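Local coordinates for 4-alpha-glucanotransferase (Streptococcus agalactiae, PDB 6M6T), which is an amylomaltase, also called disproportionating enzyme, a member of a glucanotransferase family built on the TIM-barrel fold, at residues A[382-393]-A[435-445]; A[399-407]-A[427-435]. One frame throughout, in Å; residues are numbered along the deposited sequence.

Interaction 1. Residues A[382-393]-A[435-445]; sequences PHNYTENTIAYA and TLYATVSQTTI
Thr389 turns OG1 between its backbone N and carbonyl carbon (chi1 66°), and Ser441 sets OG beside its own N, anti to the carbonyl carbon (chi1 -86°); the two hydroxyls therefore meet at 2.8 Å between Ser441 OG and Thr389 OG1. Ser441 is the donor, while Thr389 OG1 in turn donates a hydrogen bond to Thr386 O, 2.9 Å between the two atoms. A hydroxyl suits position 389 because it can accept from Ser441 and donate to Thr386 O at once. Nearby, Glu387 O takes two N-H groups, that of Gln442 across the contact, in the carbonyl plane on a lone pair (N to O 2.9 Å), and that of Thr389 in its own loop.

Past this turn the chains become parallel strands. Ala391 bonds through both its N-H and its C=O: Ala391 N to Thr443 O and Ile445 N to Ala391 O, each 2.9 Å. The small methyl of Ala391 points to the same side of the sheet as Thr444, where Leu436 of the preceding helix lays CD1 against it; CD2 of that leucine reaches the Ala393 backbone. On the opposite side Ile390, Tyr392, Thr443 and Ile445 gather. Ile390 CG2 packs on Ile445 CG1 at 3.9 Å, and the Tyr392 ring runs alongside Ile445 in the same direction, its hydroxyl bonding Gln45 of strand 43-45. In the loop before the strand, Tyr385 turns its ring edge to Thr439, with CD2 3.8 Å from Thr439 CB, while its own OH bonds Asp380 O.

The pattern is that of the seventh and eighth strands of a TIM barrel: Ile390, Tyr392, Thr443 and Ile445 face the barrel interior, and Leu436 belongs to the outer helix of the beta-alpha-beta crossover that joins them.

Interaction 2. Residues A[399-407]-A[427-435]; sequences EVINGWFEN and PITETVLRT
Thr429 and Asn402, which touch across the contact, both grip Asp453 OD1: Thr429 OG1 by a hydrogen bond, Asn402 ND2 by a weak one while also donating to Lys454 O. With their polar ends held there, the methyl CG2 of Thr429 rests against the amide of Asn402, 3.6 Å from Asn402 OD1. Both segments belong to the connection between the last two strands of the TIM barrel, where the short helix 401-404 packs on the start of helix 428-438.

The join itself is hydrophobic, with no hydrogen bond passing directly between the segments. Ile401 and Val432 point their branched ends at each other tip to tip, Ile401 CG2 coming to 3.8 Å from Val432 CG2, while Ile401 CD1 carries on toward Leu433. Beta-branched residues serve well here, since each offers two methyl-bearing arms close to the backbone. Trp404 adds its CZ3 corner, 4.1 Å from Val432 CG2. Val400 is the N-cap residue, and the N-H of Ile401, the first residue of the helix, is taken by Asp450 OD1.

Phe405 closes one end of the contact, its side chain also touching Lys413 and Glu417 of helix 410-419. Ile428, with CG1 anti to the backbone N (chi1 -162°), crosses it at about a right angle and makes a CH-pi contact: CD1 stands over the ring face, 3.6 Å from the Phe405 centroid and 23° off the normal.

In the fold
Interaction 2 is nested along the chain in the loop that interaction 1 closes, and helix 428-438 serves both, with Thr435 common to them. Their centres lie 16 Å apart, yet they touch: Ala393 CB, at the end of the strand segment, is 3.5 Å from Ile401 CD1. Between strand 389-392 and helix 401-404 come His396 and Asp397, which line a bound-glycan pocket, Asp397 being common to both glycan pockets, so along the chain segments 382-393 and 399-407 lie before and after these residues. Neither contact reaches the ligand itself. The side chain of Tyr392 is about 10 Å from a bound AC1, and that of Trp404 about 11 Å from an AC1.

Interaction 1. Residues A[382-393]-A[435-445]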
loop_
_atom_site.group_PDB
_atom_site.type_symbol
_atom_site.label_atom_id
_atom_site.label_comp_id
_atom_site.label_asym_id
_atom_site.label_seq_id
_atom_site.Cartn_x
_atom_site.Cartn_y
_atom_site.Cartn_z
ATOM N N PRO A 382 -21.036 3.807 -14.879
ATOM C CA PRO A 382 -21.006 2.361 -15.209
ATOM C C PRO A 382 -21.181 2.010 -16.686
ATOM O O PRO A 382 -20.519 1.083 -17.179
ATOM C CB PRO A 382 -22.157 1.801 -14.365
ATOM C CG PRO A 382 -22.253 2.736 -13.183
ATOM C CD PRO A 382 -21.749 4.088 -13.615
ATOM N N HIS A 383 -22.024 2.727 -17.411
ATOM C CA HIS A 383 -22.236 2.273 -18.773
ATOM C C HIS A 383 -21.087 2.573 -19.688
ATOM O O HIS A 383 -21.316 2.466 -20.886
ATOM C CB HIS A 383 -23.519 2.880 -19.331
ATOM C CG HIS A 383 -23.514 4.378 -19.399
ATOM N ND1 HIS A 383 -24.361 5.158 -18.633
ATOM C CD2 HIS A 383 -22.798 5.236 -20.168
ATOM C CE1 HIS A 383 -24.152 6.434 -18.917
ATOM N NE2 HIS A 383 -23.208 6.507 -19.842
ATOM N N ASN A 384 -19.900 2.964 -19.219
ATOM C CA ASN A 384 -18.751 3.185 -20.084
ATOM C C ASN A 384 -17.595 2.258 -19.748
ATOM O O ASN A 384 -16.502 2.396 -20.330
ATOM C CB ASN A 384 -18.283 4.641 -19.995
ATOM C CG ASN A 384 -19.241 5.586 -20.664
ATOM O OD1 ASN A 384 -19.536 6.668 -20.149
ATOM N ND2 ASN A 384 -19.751 5.176 -21.820
ATOM N N TYR A 385 -17.803 1.323 -18.824
ATOM C CA TYR A 385 -16.751 0.398 -18.450
ATOM C C TYR A 385 -16.622 -0.680 -19.515
ATOM O O TYR A 385 -17.590 -1.016 -20.204
ATOM C CB TYR A 385 -17.048 -0.233 -17.094
ATOM C CG TYR A 385 -17.207 0.746 -15.958
ATOM C CD1 TYR A 385 -16.920 2.097 -16.119
ATOM C CD2 TYR A 385 -17.634 0.309 -14.712
ATOM C CE1 TYR A 385 -17.064 2.994 -15.068
ATOM C CE2 TYR A 385 -17.791 1.189 -13.652
ATOM C CZ TYR A 385 -17.493 2.535 -13.827
ATOM O OH TYR A 385 -17.631 3.415 -12.763
ATOM N N THR A 386 -15.409 -1.203 -19.667
ATOM C CA THR A 386 -15.173 -2.368 -20.504
ATOM C C THR A 386 -14.616 -3.490 -19.629
ATOM O O THR A 386 -14.394 -3.319 -18.429
ATOM C CB THR A 386 -14.241 -2.033 -21.666
ATOM O OG1 THR A 386 -12.890 -2.226 -21.250
ATOM C CG2 THR A 386 -14.434 -0.585 -22.087
ATOM N N GLU A 387 -14.419 -4.661 -20.233
ATOM C CA GLU A 387 -14.054 -5.835 -19.451
ATOM C C GLU A 387 -12.672 -5.676 -18.837
ATOM O O GLU A 387 -12.468 -6.005 -17.665
ATOM C CB GLU A 387 -14.135 -7.085 -20.333
ATOM C CG GLU A 387 -13.446 -8.335 -19.783
ATOM C CD GLU A 387 -11.996 -8.443 -20.242
ATOM O OE1 GLU A 387 -11.090 -8.460 -19.379
ATOM O OE2 GLU A 387 -11.759 -8.499 -21.471
ATOM N N ASN A 388 -11.712 -5.148 -19.598
ATOM C CA ASN A 388 -10.330 -5.035 -19.123
ATOM C C ASN A 388 -10.154 -3.818 -18.207
ATOM O O ASN A 388 -9.386 -2.897 -18.485
ATOM C CB ASN A 388 -9.380 -4.974 -20.308
ATOM C CG ASN A 388 -7.962 -5.263 -19.922
ATOM O OD1 ASN A 388 -7.709 -6.056 -19.012
ATOM N ND2 ASN A 388 -7.012 -4.625 -20.616
ATOM N N THR A 389 -10.903 -3.828 -17.101
ATOM C CA THR A 389 -10.793 -2.836 -16.040
ATOM C C THR A 389 -11.122 -3.499 -14.703
ATOM O O THR A 389 -11.799 -4.535 -14.643
ATOM C CB THR A 389 -11.729 -1.623 -16.251
ATOM O OG1 THR A 389 -13.100 -2.036 -16.160
ATOM C CG2 THR A 389 -11.496 -0.911 -17.588
ATOM N N ILE A 390 -10.647 -2.873 -13.626
ATOM C CA ILE A 390 -10.937 -3.279 -12.250
ATOM C C ILE A 390 -11.802 -2.191 -11.640
ATOM O O ILE A 390 -11.338 -1.062 -11.474
ATOM C CB ILE A 390 -9.662 -3.442 -11.421
ATOM C CG1 ILE A 390 -8.622 -4.308 -12.132
ATOM C CG2 ILE A 390 -10.008 -3.940 -10.027
ATOM C CD1 ILE A 390 -9.181 -5.547 -12.793
ATOM N N ALA A 391 -13.035 -2.492 -11.279
ATOM C CA ALA A 391 -13.937 -1.439 -10.833
ATOM C C ALA A 391 -14.051 -1.413 -9.317
ATOM O O ALA A 391 -14.181 -2.458 -8.678
ATOM C CB ALA A 391 -15.320 -1.591 -11.459
ATOM N N TYR A 392 -13.988 -0.200 -8.755
ATOM C CA TYR A 392 -14.158 0.083 -7.335
ATOM C C TYR A 392 -15.357 0.989 -7.134
ATOM O O TYR A 392 -15.721 1.780 -8.013
ATOM C CB TYR A 392 -12.948 0.800 -6.715
ATOM C CG TYR A 392 -11.673 0.052 -6.892
ATOM C CD1 TYR A 392 -10.936 0.182 -8.054
ATOM C CD2 TYR A 392 -11.227 -0.823 -5.920
ATOM C CE1 TYR A 392 -9.780 -0.519 -8.230
ATOM C CE2 TYR A 392 -10.069 -1.534 -6.087
ATOM C CZ TYR A 392 -9.349 -1.380 -7.248
ATOM O OH TYR A 392 -8.186 -2.085 -7.422
ATOM N N ALA A 393 -15.963 0.865 -5.958
ATOM C CA ALA A 393 -16.896 1.884 -5.507
ATOM C C ALA A 393 -16.127 3.129 -5.117
ATOM O O ALA A 393 -16.401 4.235 -5.601
ATOM C CB ALA A 393 -17.710 1.353 -4.331
ATOM N N THR A 435 -24.970 -2.200 -8.125
ATOM C CA THR A 435 -24.633 -1.681 -9.451
ATOM C C THR A 435 -23.190 -2.005 -9.833
ATOM O O THR A 435 -22.937 -2.532 -10.923
ATOM C CB THR A 435 -24.883 -0.183 -9.544
ATOM O OG1 THR A 435 -26.201 0.109 -9.075
ATOM C CG2 THR A 435 -24.786 0.244 -10.986
ATOM N N LEU A 436 -22.229 -1.699 -8.950
ATOM C CA LEU A 436 -20.820 -2.018 -9.203
ATOM C C LEU A 436 -20.639 -3.454 -9.670
ATOM O O LEU A 436 -19.874 -3.728 -10.599
ATOM C CB LEU A 436 -19.986 -1.786 -7.938
ATOM C CG LEU A 436 -18.524 -2.273 -7.908
ATOM C CD1 LEU A 436 -17.697 -1.647 -8.983
ATOM C CD2 LEU A 436 -17.895 -1.958 -6.592
ATOM N N TYR A 437 -21.300 -4.399 -9.004
ATOM C CA TYR A 437 -21.099 -5.787 -9.384
ATOM C C TYR A 437 -21.812 -6.121 -10.677
ATOM O O TYR A 437 -21.446 -7.098 -11.339
ATOM C CB TYR A 437 -21.555 -6.712 -8.253
ATOM C CG TYR A 437 -20.464 -6.951 -7.248
ATOM C CD1 TYR A 437 -19.656 -5.908 -6.829
ATOM C CD2 TYR A 437 -20.221 -8.214 -6.741
ATOM C CE1 TYR A 437 -18.653 -6.109 -5.919
ATOM C CE2 TYR A 437 -19.203 -8.431 -5.826
ATOM C CZ TYR A 437 -18.426 -7.369 -5.422
ATOM O OH TYR A 437 -17.407 -7.559 -4.536
ATOM N N ALA A 438 -22.808 -5.321 -11.064
ATOM C CA ALA A 438 -23.470 -5.551 -12.340
ATOM C C ALA A 438 -22.666 -5.081 -13.551
ATOM O O ALA A 438 -23.075 -5.384 -14.678
ATOM C CB ALA A 438 -24.835 -4.866 -12.345
ATOM N N THR A 439 -21.552 -4.370 -13.362
ATOM C CA THR A 439 -20.807 -3.808 -14.484
ATOM C C THR A 439 -20.043 -4.890 -15.250
ATOM O O THR A 439 -19.773 -5.979 -14.745
ATOM C CB THR A 439 -19.824 -2.728 -14.009
ATOM O OG1 THR A 439 -18.620 -3.335 -13.526
ATOM C CG2 THR A 439 -20.433 -1.874 -12.907
ATOM N N VAL A 440 -19.668 -4.561 -16.484
ATOM C CA VAL A 440 -19.023 -5.532 -17.359
ATOM C C VAL A 440 -17.565 -5.746 -16.978
ATOM O O VAL A 440 -16.837 -6.463 -17.677
ATOM C CB VAL A 440 -19.134 -5.096 -18.827
ATOM C CG1 VAL A 440 -20.576 -4.857 -19.171
ATOM C CG2 VAL A 440 -18.311 -3.849 -19.080
ATOM N N SER A 441 -17.125 -5.109 -15.886
ATOM C CA SER A 441 -15.728 -5.183 -15.467
ATOM C C SER A 441 -15.349 -6.618 -15.125
ATOM O O SER A 441 -16.156 -7.367 -14.571
ATOM C CB SER A 441 -15.486 -4.274 -14.252
ATOM O OG SER A 441 -15.190 -2.932 -14.608
ATOM N N GLN A 442 -14.111 -7.011 -15.452
ATOM C CA GLN A 442 -13.708 -8.382 -15.161
ATOM C C GLN A 442 -13.609 -8.620 -13.667
ATOM O O GLN A 442 -13.957 -9.709 -13.196
ATOM C CB GLN A 442 -12.392 -8.734 -15.859
ATOM C CG GLN A 442 -11.107 -8.207 -15.212
ATOM C CD GLN A 442 -9.855 -8.487 -16.062
ATOM O OE1 GLN A 442 -9.685 -7.933 -17.160
ATOM N NE2 GLN A 442 -8.977 -9.351 -15.553
ATOM N N THR A 443 -13.188 -7.605 -12.906
ATOM C CA THR A 443 -13.050 -7.694 -11.460
ATOM C C THR A 443 -13.624 -6.445 -10.815
ATOM O O THR A 443 -13.419 -5.340 -11.306
ATOM C CB THR A 443 -11.584 -7.857 -11.035
ATOM O OG1 THR A 443 -10.946 -8.861 -11.838
ATOM C CG2 THR A 443 -11.494 -8.265 -9.572
ATOM N N THR A 444 -14.343 -6.623 -9.721
ATOM C CA THR A 444 -14.819 -5.524 -8.899
ATOM C C THR A 444 -14.371 -5.768 -7.470
ATOM O O THR A 444 -14.355 -6.913 -6.999
ATOM C CB THR A 444 -16.343 -5.401 -8.950
ATOM O OG1 THR A 444 -16.931 -6.672 -8.621
ATOM C CG2 THR A 444 -16.814 -4.931 -10.353
ATOM N N ILE A 445 -13.995 -4.691 -6.787
ATOM C CA ILE A 445 -13.458 -4.768 -5.432
ATOM C C ILE A 445 -14.341 -3.956 -4.501
ATOM O O ILE A 445 -14.681 -2.804 -4.797
ATOM C CB ILE A 445 -12.006 -4.270 -5.357
ATOM C CG1 ILE A 445 -11.168 -4.936 -6.438
ATOM C CG2 ILE A 445 -11.432 -4.590 -4.009
ATOM C CD1 ILE A 445 -10.994 -6.403 -6.199
#

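Interaction 2. Residues A[399-407]-A[427-435]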
loop_
_atom_site.group_PDB
_atom_site.type_symbol
_atom_site.label_atom_id
_atom_site.label_comp_id
_atom_site.label_asym_id
_atom_site.label_seq_id
_atom_site.Cartn_x
_atom_site.Cartn_y
_atom_site.Cartn_z
ATOM N N GLU A 399 -13.812 8.895 -0.327
ATOM C CA GLU A 399 -14.720 8.758 0.793
ATOM C C GLU A 399 -15.306 7.350 0.832
ATOM O O GLU A 399 -15.313 6.632 -0.163
ATOM C CB GLU A 399 -15.828 9.794 0.675
ATOM C CG GLU A 399 -15.299 11.160 0.327
ATOM C CD GLU A 399 -16.354 12.066 -0.256
ATOM O OE1 GLU A 399 -16.507 12.071 -1.509
ATOM O OE2 GLU A 399 -17.031 12.760 0.543
ATOM N N VAL A 400 -15.773 6.934 2.007
ATOM C CA VAL A 400 -16.630 5.762 2.035
ATOM C C VAL A 400 -17.946 6.139 1.374
ATOM O O VAL A 400 -18.348 7.311 1.385
ATOM C CB VAL A 400 -16.851 5.251 3.469
ATOM C CG1 VAL A 400 -15.516 5.046 4.173
ATOM C CG2 VAL A 400 -17.754 6.209 4.227
ATOM N N ILE A 401 -18.620 5.142 0.778
ATOM C CA ILE A 401 -19.844 5.397 0.006
ATOM C C ILE A 401 -20.849 6.186 0.832
ATOM O O ILE A 401 -21.487 7.130 0.336
ATOM C CB ILE A 401 -20.465 4.075 -0.494
ATOM C CG1 ILE A 401 -19.575 3.408 -1.538
ATOM C CG2 ILE A 401 -21.870 4.310 -1.059
ATOM C CD1 ILE A 401 -19.927 1.973 -1.754
ATOM N N ASN A 402 -21.018 5.807 2.102
ATOM C CA ASN A 402 -21.915 6.561 2.961
ATOM C C ASN A 402 -21.497 8.008 3.050
ATOM O O ASN A 402 -22.356 8.894 3.137
ATOM C CB ASN A 402 -21.958 5.949 4.345
ATOM C CG ASN A 402 -23.012 4.901 4.453
ATOM O OD1 ASN A 402 -24.022 4.959 3.751
ATOM N ND2 ASN A 402 -22.794 3.923 5.325
ATOM N N GLY A 403 -20.187 8.264 3.016
ATOM C CA GLY A 403 -19.709 9.637 3.035
ATOM C C GLY A 403 -19.883 10.341 1.699
ATOM O O GLY A 403 -20.331 11.488 1.645
ATOM N N TRP A 404 -19.517 9.666 0.603
ATOM C CA TRP A 404 -19.685 10.249 -0.729
ATOM C C TRP A 404 -21.129 10.676 -0.970
ATOM O O TRP A 404 -21.381 11.745 -1.539
ATOM C CB TRP A 404 -19.219 9.247 -1.787
ATOM C CG TRP A 404 -19.836 9.405 -3.134
ATOM C CD1 TRP A 404 -19.344 10.128 -4.181
ATOM C CD2 TRP A 404 -21.043 8.784 -3.605
ATOM N NE1 TRP A 404 -20.173 10.007 -5.269
ATOM C CE2 TRP A 404 -21.224 9.189 -4.942
ATOM C CE3 TRP A 404 -21.991 7.931 -3.023
ATOM C CZ2 TRP A 404 -22.321 8.780 -5.705
ATOM C CZ3 TRP A 404 -23.080 7.521 -3.787
ATOM C CH2 TRP A 404 -23.234 7.951 -5.114
ATOM N N PHE A 405 -22.091 9.879 -0.488
ATOM C CA PHE A 405 -23.501 10.187 -0.696
ATOM C C PHE A 405 -23.983 11.424 0.061
ATOM O O PHE A 405 -25.012 11.991 -0.315
ATOM C CB PHE A 405 -24.377 8.993 -0.318
ATOM C CG PHE A 405 -25.762 9.082 -0.892
ATOM C CD1 PHE A 405 -25.949 9.091 -2.266
ATOM C CD2 PHE A 405 -26.873 9.210 -0.067
ATOM C CE1 PHE A 405 -27.216 9.205 -2.809
ATOM C CE2 PHE A 405 -28.145 9.322 -0.603
ATOM C CZ PHE A 405 -28.317 9.317 -1.973
ATOM N N GLU A 406 -23.296 11.856 1.123
ATOM C CA GLU A 406 -23.706 13.101 1.771
ATOM C C GLU A 406 -23.431 14.295 0.872
ATOM O O GLU A 406 -24.281 15.177 0.722
ATOM C CB GLU A 406 -22.980 13.307 3.095
ATOM C CG GLU A 406 -22.701 12.058 3.902
ATOM C CD GLU A 406 -22.497 12.380 5.370
ATOM O OE1 GLU A 406 -22.769 13.546 5.758
ATOM O OE2 GLU A 406 -22.065 11.477 6.131
ATOM N N ASN A 407 -22.252 14.343 0.261
ATOM C CA ASN A 407 -21.771 15.557 -0.397
ATOM C C ASN A 407 -22.154 15.598 -1.862
ATOM O O ASN A 407 -21.327 15.831 -2.738
ATOM C CB ASN A 407 -20.269 15.656 -0.212
ATOM C CG ASN A 407 -19.886 15.560 1.236
ATOM O OD1 ASN A 407 -20.485 16.232 2.088
ATOM N ND2 ASN A 407 -18.907 14.713 1.541
ATOM N N PRO A 427 -30.222 0.833 2.566
ATOM C CA PRO A 427 -28.996 1.630 2.703
ATOM C C PRO A 427 -28.267 1.671 1.370
ATOM O O PRO A 427 -28.153 0.658 0.683
ATOM C CB PRO A 427 -28.190 0.883 3.780
ATOM C CG PRO A 427 -29.126 -0.138 4.365
ATOM C CD PRO A 427 -30.138 -0.437 3.309
ATOM N N ILE A 428 -27.783 2.855 0.995
ATOM C CA ILE A 428 -27.266 3.022 -0.356
ATOM C C ILE A 428 -25.920 2.350 -0.584
ATOM O O ILE A 428 -25.462 2.287 -1.730
ATOM C CB ILE A 428 -27.187 4.519 -0.722
ATOM C CG1 ILE A 428 -27.078 4.668 -2.242
ATOM C CG2 ILE A 428 -26.016 5.202 0.011
ATOM C CD1 ILE A 428 -27.671 5.895 -2.767
ATOM N N THR A 429 -25.270 1.816 0.448
ATOM C CA THR A 429 -24.043 1.069 0.177
ATOM C C THR A 429 -24.357 -0.225 -0.559
ATOM O O THR A 429 -23.641 -0.619 -1.492
ATOM C CB THR A 429 -23.299 0.771 1.471
ATOM O OG1 THR A 429 -24.181 0.100 2.382
ATOM C CG2 THR A 429 -22.778 2.062 2.093
ATOM N N GLU A 430 -25.444 -0.885 -0.160
ATOM C CA GLU A 430 -25.929 -2.061 -0.862
ATOM C C GLU A 430 -26.437 -1.697 -2.263
ATOM O O GLU A 430 -26.228 -2.457 -3.224
ATOM C CB GLU A 430 -27.009 -2.740 -0.000
ATOM C CG GLU A 430 -26.439 -3.666 1.106
ATOM C CD GLU A 430 -27.270 -3.726 2.388
ATOM O OE1 GLU A 430 -26.807 -4.374 3.362
ATOM O OE2 GLU A 430 -28.369 -3.125 2.433
ATOM N N THR A 431 -27.048 -0.518 -2.414
ATOM C CA THR A 431 -27.409 -0.040 -3.743
ATOM C C THR A 431 -26.178 0.047 -4.637
ATOM O O THR A 431 -26.078 -0.643 -5.670
ATOM C CB THR A 431 -28.088 1.332 -3.652
ATOM O OG1 THR A 431 -29.008 1.364 -2.553
ATOM C CG2 THR A 431 -28.844 1.641 -4.952
ATOM N N VAL A 432 -25.225 0.899 -4.239
ATOM C CA VAL A 432 -24.063 1.167 -5.077
ATOM C C VAL A 432 -23.353 -0.133 -5.406
ATOM O O VAL A 432 -22.934 -0.349 -6.548
ATOM C CB VAL A 432 -23.121 2.183 -4.396
ATOM C CG1 VAL A 432 -21.809 2.337 -5.192
ATOM C CG2 VAL A 432 -23.807 3.529 -4.247
ATOM N N LEU A 433 -23.240 -1.035 -4.428
ATOM C CA LEU A 433 -22.484 -2.255 -4.644
ATOM C C LEU A 433 -23.217 -3.225 -5.568
ATOM O O LEU A 433 -22.572 -3.952 -6.347
ATOM C CB LEU A 433 -22.182 -2.895 -3.298
ATOM C CG LEU A 433 -21.022 -2.260 -2.547
ATOM C CD1 LEU A 433 -21.086 -2.642 -1.089
ATOM C CD2 LEU A 433 -19.740 -2.760 -3.156
ATOM N N ARG A 434 -24.556 -3.248 -5.517
ATOM C CA ARG A 434 -25.293 -4.011 -6.525
ATOM C C ARG A 434 -24.928 -3.523 -7.920
ATOM O O ARG A 434 -24.548 -4.319 -8.797
ATOM C CB ARG A 434 -26.807 -3.910 -6.286
ATOM C CG ARG A 434 -27.313 -4.797 -5.153
ATOM C CD ARG A 434 -28.512 -5.640 -5.596
ATOM N NE ARG A 434 -28.707 -6.810 -4.738
ATOM C CZ ARG A 434 -29.085 -6.738 -3.471
ATOM N NH1 ARG A 434 -29.328 -5.559 -2.924
ATOM N NH2 ARG A 434 -29.235 -7.843 -2.758
ATOM N N THR A 435 -24.970 -2.200 -8.125
ATOM C CA THR A 435 -24.633 -1.681 -9.451
ATOM C C THR A 435 -23.190 -2.005 -9.833
ATOM O O THR A 435 -22.937 -2.532 -10.923
ATOM C CB THR A 435 -24.883 -0.183 -9.544
ATOM O OG1 THR A 435 -26.201 0.109 -9.075
ATOM C CG2 THR A 435 -24.786 0.244 -10.986
#